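Long-range contact in LEOA (Escherichia coli, PDB 4AUR), which is a bacterial dynamin that probably binds and hydrolyses GTP, joining a GTPase domain to a long helical stalk: residues Leu169-Asp180 and Gln219-Asn230. Residues are numbered along the deposited sequence; the frame is centred on the assembly and turned at random.
Sequences LSSTIFVINKMD and QLNIVCVASNPN
Asn177 and Ser227 show how one amide side chain can tie the end of one strand to the loop that leaves its parallel neighbour. With CG anti to the backbone N (chi1 -169°), the Asn177 amide reaches across to 219-230, where OD1 accepts the Ser227 N-H at 3.0 Å, the donor lying in the carbonyl plane. Its ND2 makes a weak bond to Ser227 OG, 3.3 Å away, and also donates to the carbonyl of Asp64, so the amide is held at both its oxygen and its nitrogen. Beside it, the Val225 carbonyl receives the backbone N of Met179 at 3.1 Å, tilted 26° out of the carbonyl plane. The selenomethionine chain, bent about CB-CG (chi2 -97°), brings SE to 3.8 Å from Cys224 CB.

Upstream, four backbone bonds run between 172-177 and 221-225, in parallel: Phe174 N to Asn221 O, Val223 N to Phe174 O, Ile176 N to Val223 O and Val225 N to Ile176 O. On one face Ile176 sets its CD1 3.6 Å from Ile222 CG2 and also against Cys224 SG, while Phe174 CE2 meets Leu220 CD2 at 4.2 Å. On the other face Ile173 CG2 packs on Val223 CB. These are the last two strands of the P-loop GTPase sheet, 221-224 at its margin and 172-177 bonded further to 140-146. The sequence Asn-Lys-Met-Asp at 177-180 matches the G4 motif, which in related GTPases recognises guanine, and the turn after 221-224 is placed like their G5 loop.

Further out, Lys178 NZ donates to the Ser63 carbonyl in the probable P-loop region, and Ser227 rests on Ser68 and Val69 of helix 66-74. Helix 250-273 covers Ile173 and Val175 through Leu253.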
loop_
_atom_site.group_PDB
_atom_site.type_symbol
_atom_site.label_atom_id
_atom_site.label_comp_id
_atom_site.label_asym_id
_atom_site.label_seq_id
_atom_site.Cartn_x
_atom_site.Cartn_y
_atom_site.Cartn_z
ATOM N N LEU A 169 26.738 0.045 27.359
ATOM C CA LEU A 169 27.547 -1.087 26.936
ATOM C C LEU A 169 27.898 -0.978 25.441
ATOM O O LEU A 169 29.038 -1.220 25.055
ATOM C CB LEU A 169 26.797 -2.390 27.264
ATOM C CG LEU A 169 27.331 -3.788 26.925
ATOM C CD1 LEU A 169 26.492 -4.826 27.632
ATOM C CD2 LEU A 169 27.275 -4.068 25.446
ATOM N N SER A 170 26.939 -0.601 24.598
ATOM C CA SER A 170 27.211 -0.488 23.159
ATOM C C SER A 170 28.310 0.527 22.859
ATOM O O SER A 170 28.857 0.496 21.770
ATOM C CB SER A 170 25.941 -0.114 22.357
ATOM O OG SER A 170 25.663 1.284 22.389
ATOM N N SER A 171 28.608 1.430 23.801
ATOM C CA SER A 171 29.580 2.493 23.577
ATOM C C SER A 171 30.792 2.461 24.513
ATOM O O SER A 171 31.542 3.427 24.606
ATOM C CB SER A 171 28.880 3.861 23.625
ATOM O OG SER A 171 28.458 4.249 24.901
ATOM N N THR A 172 30.993 1.329 25.183
ATOM C CA THR A 172 32.117 1.145 26.089
ATOM C C THR A 172 33.098 0.093 25.591
ATOM O O THR A 172 32.695 -1.026 25.276
ATOM C CB THR A 172 31.609 0.688 27.432
ATOM O OG1 THR A 172 30.842 1.738 28.004
ATOM C CG2 THR A 172 32.751 0.342 28.351
ATOM N N ILE A 173 34.375 0.462 25.527
ATOM C CA ILE A 173 35.455 -0.486 25.264
ATOM C C ILE A 173 36.238 -0.741 26.537
ATOM O O ILE A 173 36.855 0.189 27.102
ATOM C CB ILE A 173 36.487 0.040 24.250
ATOM C CG1 ILE A 173 35.855 0.270 22.889
ATOM C CG2 ILE A 173 37.591 -0.974 24.067
ATOM C CD1 ILE A 173 36.554 1.347 22.096
ATOM N N PHE A 174 36.221 -1.991 26.986
ATOM C CA PHE A 174 37.133 -2.409 28.043
ATOM C C PHE A 174 38.493 -2.685 27.434
ATOM O O PHE A 174 38.611 -3.428 26.440
ATOM C CB PHE A 174 36.606 -3.610 28.772
ATOM C CG PHE A 174 35.400 -3.298 29.556
ATOM C CD1 PHE A 174 35.512 -2.842 30.835
ATOM C CD2 PHE A 174 34.147 -3.409 28.988
ATOM C CE1 PHE A 174 34.391 -2.507 31.556
ATOM C CE2 PHE A 174 33.020 -3.083 29.698
ATOM C CZ PHE A 174 33.147 -2.625 30.988
ATOM N N VAL A 175 39.503 -2.068 28.030
ATOM C CA VAL A 175 40.801 -1.993 27.428
ATOM C C VAL A 175 41.750 -2.683 28.358
ATOM O O VAL A 175 42.131 -2.125 29.393
ATOM C CB VAL A 175 41.204 -0.536 27.227
ATOM C CG1 VAL A 175 42.650 -0.428 26.779
ATOM C CG2 VAL A 175 40.279 0.083 26.198
ATOM N N ILE A 176 42.102 -3.924 28.010
ATOM C CA ILE A 176 43.003 -4.695 28.840
ATOM C C ILE A 176 44.389 -4.256 28.454
ATOM O O ILE A 176 44.848 -4.547 27.352
ATOM C CB ILE A 176 42.845 -6.199 28.705
ATOM C CG1 ILE A 176 41.411 -6.614 29.010
ATOM C CG2 ILE A 176 43.758 -6.854 29.707
ATOM C CD1 ILE A 176 41.072 -8.056 28.659
ATOM N N ASN A 177 44.997 -3.510 29.385
ATOM C CA ASN A 177 46.262 -2.811 29.204
ATOM C C ASN A 177 47.430 -3.489 29.926
ATOM O O ASN A 177 47.250 -4.179 30.921
ATOM C CB ASN A 177 46.145 -1.390 29.734
ATOM C CG ASN A 177 47.320 -0.538 29.338
ATOM O OD1 ASN A 177 47.917 -0.771 28.300
ATOM N ND2 ASN A 177 47.672 0.433 30.160
ATOM N N LYS A 178 48.630 -3.241 29.421
ATOM C CA LYS A 178 49.867 -3.862 29.895
ATOM C C LYS A 178 49.850 -5.354 29.574
ATOM O O LYS A 178 50.055 -6.181 30.448
ATOM C CB LYS A 178 50.086 -3.652 31.397
ATOM C CG LYS A 178 50.124 -2.203 31.854
ATOM C CD LYS A 178 49.603 -2.080 33.270
ATOM C CE LYS A 178 50.132 -0.853 33.981
ATOM N NZ LYS A 178 49.641 -0.799 35.390
HETATM N N MSE A 179 49.602 -5.706 28.322
HETATM C CA MSE A 179 49.642 -7.114 27.961
HETATM C C MSE A 179 51.080 -7.614 27.945
HETATM O O MSE A 179 51.329 -8.825 28.086
HETATM C CB MSE A 179 48.864 -7.304 26.672
HETATM C CG MSE A 179 47.380 -7.208 26.997
HETATM SE SE MSE A 179 46.661 -9.021 27.207
HETATM C CE MSE A 179 45.996 -9.080 29.047
ATOM N N ASP A 180 52.039 -6.693 27.811
ATOM C CA ASP A 180 53.458 -7.053 27.864
ATOM C C ASP A 180 53.776 -7.952 29.059
ATOM O O ASP A 180 54.399 -9.001 28.893
ATOM C CB ASP A 180 54.391 -5.818 27.821
ATOM C CG ASP A 180 53.982 -4.700 28.791
ATOM O OD1 ASP A 180 52.799 -4.638 29.191
ATOM O OD2 ASP A 180 54.845 -3.859 29.144
ATOM N N GLN A 219 27.854 -8.727 23.057
ATOM C CA GLN A 219 27.956 -7.324 22.658
ATOM C C GLN A 219 29.152 -6.605 23.269
ATOM O O GLN A 219 29.515 -5.526 22.819
ATOM C CB GLN A 219 26.673 -6.556 23.011
ATOM C CG GLN A 219 25.568 -6.715 21.977
ATOM C CD GLN A 219 24.215 -6.202 22.467
ATOM O OE1 GLN A 219 24.137 -5.278 23.297
ATOM N NE2 GLN A 219 23.133 -6.803 21.953
ATOM N N LEU A 220 29.751 -7.172 24.306
ATOM C CA LEU A 220 30.843 -6.507 24.995
ATOM C C LEU A 220 31.982 -6.190 24.053
ATOM O O LEU A 220 32.314 -6.979 23.172
ATOM C CB LEU A 220 31.383 -7.376 26.127
ATOM C CG LEU A 220 30.523 -7.421 27.376
ATOM C CD1 LEU A 220 30.962 -8.555 28.271
ATOM C CD2 LEU A 220 30.592 -6.103 28.122
ATOM N N ASN A 221 32.590 -5.034 24.266
ATOM C CA ASN A 221 33.740 -4.636 23.501
ATOM C C ASN A 221 34.998 -4.744 24.327
ATOM O O ASN A 221 35.185 -3.974 25.252
ATOM C CB ASN A 221 33.548 -3.211 23.043
ATOM C CG ASN A 221 32.395 -3.074 22.072
ATOM O OD1 ASN A 221 31.412 -2.364 22.329
ATOM N ND2 ASN A 221 32.514 -3.757 20.937
ATOM N N ILE A 222 35.856 -5.706 24.000
ATOM C CA ILE A 222 37.118 -5.860 24.709
ATOM C C ILE A 222 38.301 -5.861 23.758
ATOM O O ILE A 222 38.267 -6.458 22.690
ATOM C CB ILE A 222 37.163 -7.145 25.568
ATOM C CG1 ILE A 222 35.938 -7.207 26.475
ATOM C CG2 ILE A 222 38.423 -7.157 26.424
ATOM C CD1 ILE A 222 35.828 -8.487 27.267
ATOM N N VAL A 223 39.358 -5.200 24.186
ATOM C CA VAL A 223 40.529 -5.048 23.388
ATOM C C VAL A 223 41.752 -5.174 24.278
ATOM O O VAL A 223 41.794 -4.620 25.368
ATOM C CB VAL A 223 40.491 -3.689 22.686
ATOM C CG1 VAL A 223 41.880 -3.179 22.404
ATOM C CG2 VAL A 223 39.700 -3.806 21.386
ATOM N N CYS A 224 42.740 -5.920 23.802
ATOM C CA CYS A 224 43.952 -6.150 24.564
ATOM C C CYS A 224 45.052 -5.266 23.991
ATOM O O CYS A 224 45.200 -5.155 22.780
ATOM C CB CYS A 224 44.330 -7.629 24.512
ATOM S SG CYS A 224 43.039 -8.757 25.123
ATOM N N VAL A 225 45.824 -4.631 24.856
ATOM C CA VAL A 225 46.702 -3.580 24.413
ATOM C C VAL A 225 47.887 -3.460 25.366
ATOM O O VAL A 225 47.860 -4.010 26.472
ATOM C CB VAL A 225 45.863 -2.279 24.319
ATOM C CG1 VAL A 225 46.595 -1.035 24.823
ATOM C CG2 VAL A 225 45.333 -2.088 22.903
ATOM N N ALA A 226 48.934 -2.764 24.922
ATOM C CA ALA A 226 50.102 -2.510 25.747
ATOM C C ALA A 226 50.568 -1.092 25.578
ATOM O O ALA A 226 51.629 -0.857 25.042
ATOM C CB ALA A 226 51.212 -3.463 25.359
ATOM N N SER A 227 49.776 -0.149 26.065
ATOM C CA SER A 227 50.019 1.283 25.851
ATOM C C SER A 227 51.487 1.724 25.880
ATOM O O SER A 227 51.908 2.567 25.083
ATOM C CB SER A 227 49.283 2.092 26.913
ATOM O OG SER A 227 49.891 1.920 28.175
ATOM N N ASN A 228 52.233 1.172 26.832
ATOM C CA ASN A 228 53.621 1.545 27.095
ATOM C C ASN A 228 54.430 0.267 27.264
ATOM O O ASN A 228 54.683 -0.150 28.386
ATOM C CB ASN A 228 53.671 2.402 28.369
ATOM C CG ASN A 228 55.070 2.868 28.729
ATOM O OD1 ASN A 228 56.031 2.678 27.974
ATOM N ND2 ASN A 228 55.189 3.496 29.895
ATOM N N PRO A 229 54.825 -0.372 26.150
ATOM C CA PRO A 229 55.434 -1.703 26.223
ATOM C C PRO A 229 56.908 -1.666 26.614
ATOM O O PRO A 229 57.604 -0.701 26.293
ATOM C CB PRO A 229 55.248 -2.256 24.807
ATOM C CG PRO A 229 55.168 -1.062 23.933
ATOM C CD PRO A 229 54.760 0.125 24.769
ATOM N N ASN A 230 57.361 -2.719 27.301
ATOM C CA ASN A 230 58.702 -2.791 27.907
ATOM C C ASN A 230 58.842 -1.813 29.084
ATOM O O ASN A 230 59.544 -2.101 30.048
ATOM C CB ASN A 230 59.841 -2.566 26.877
ATOM C CG ASN A 230 60.033 -3.741 25.911
ATOM O OD1 ASN A 230 61.087 -3.855 25.273
ATOM N ND2 ASN A 230 59.023 -4.610 25.794
#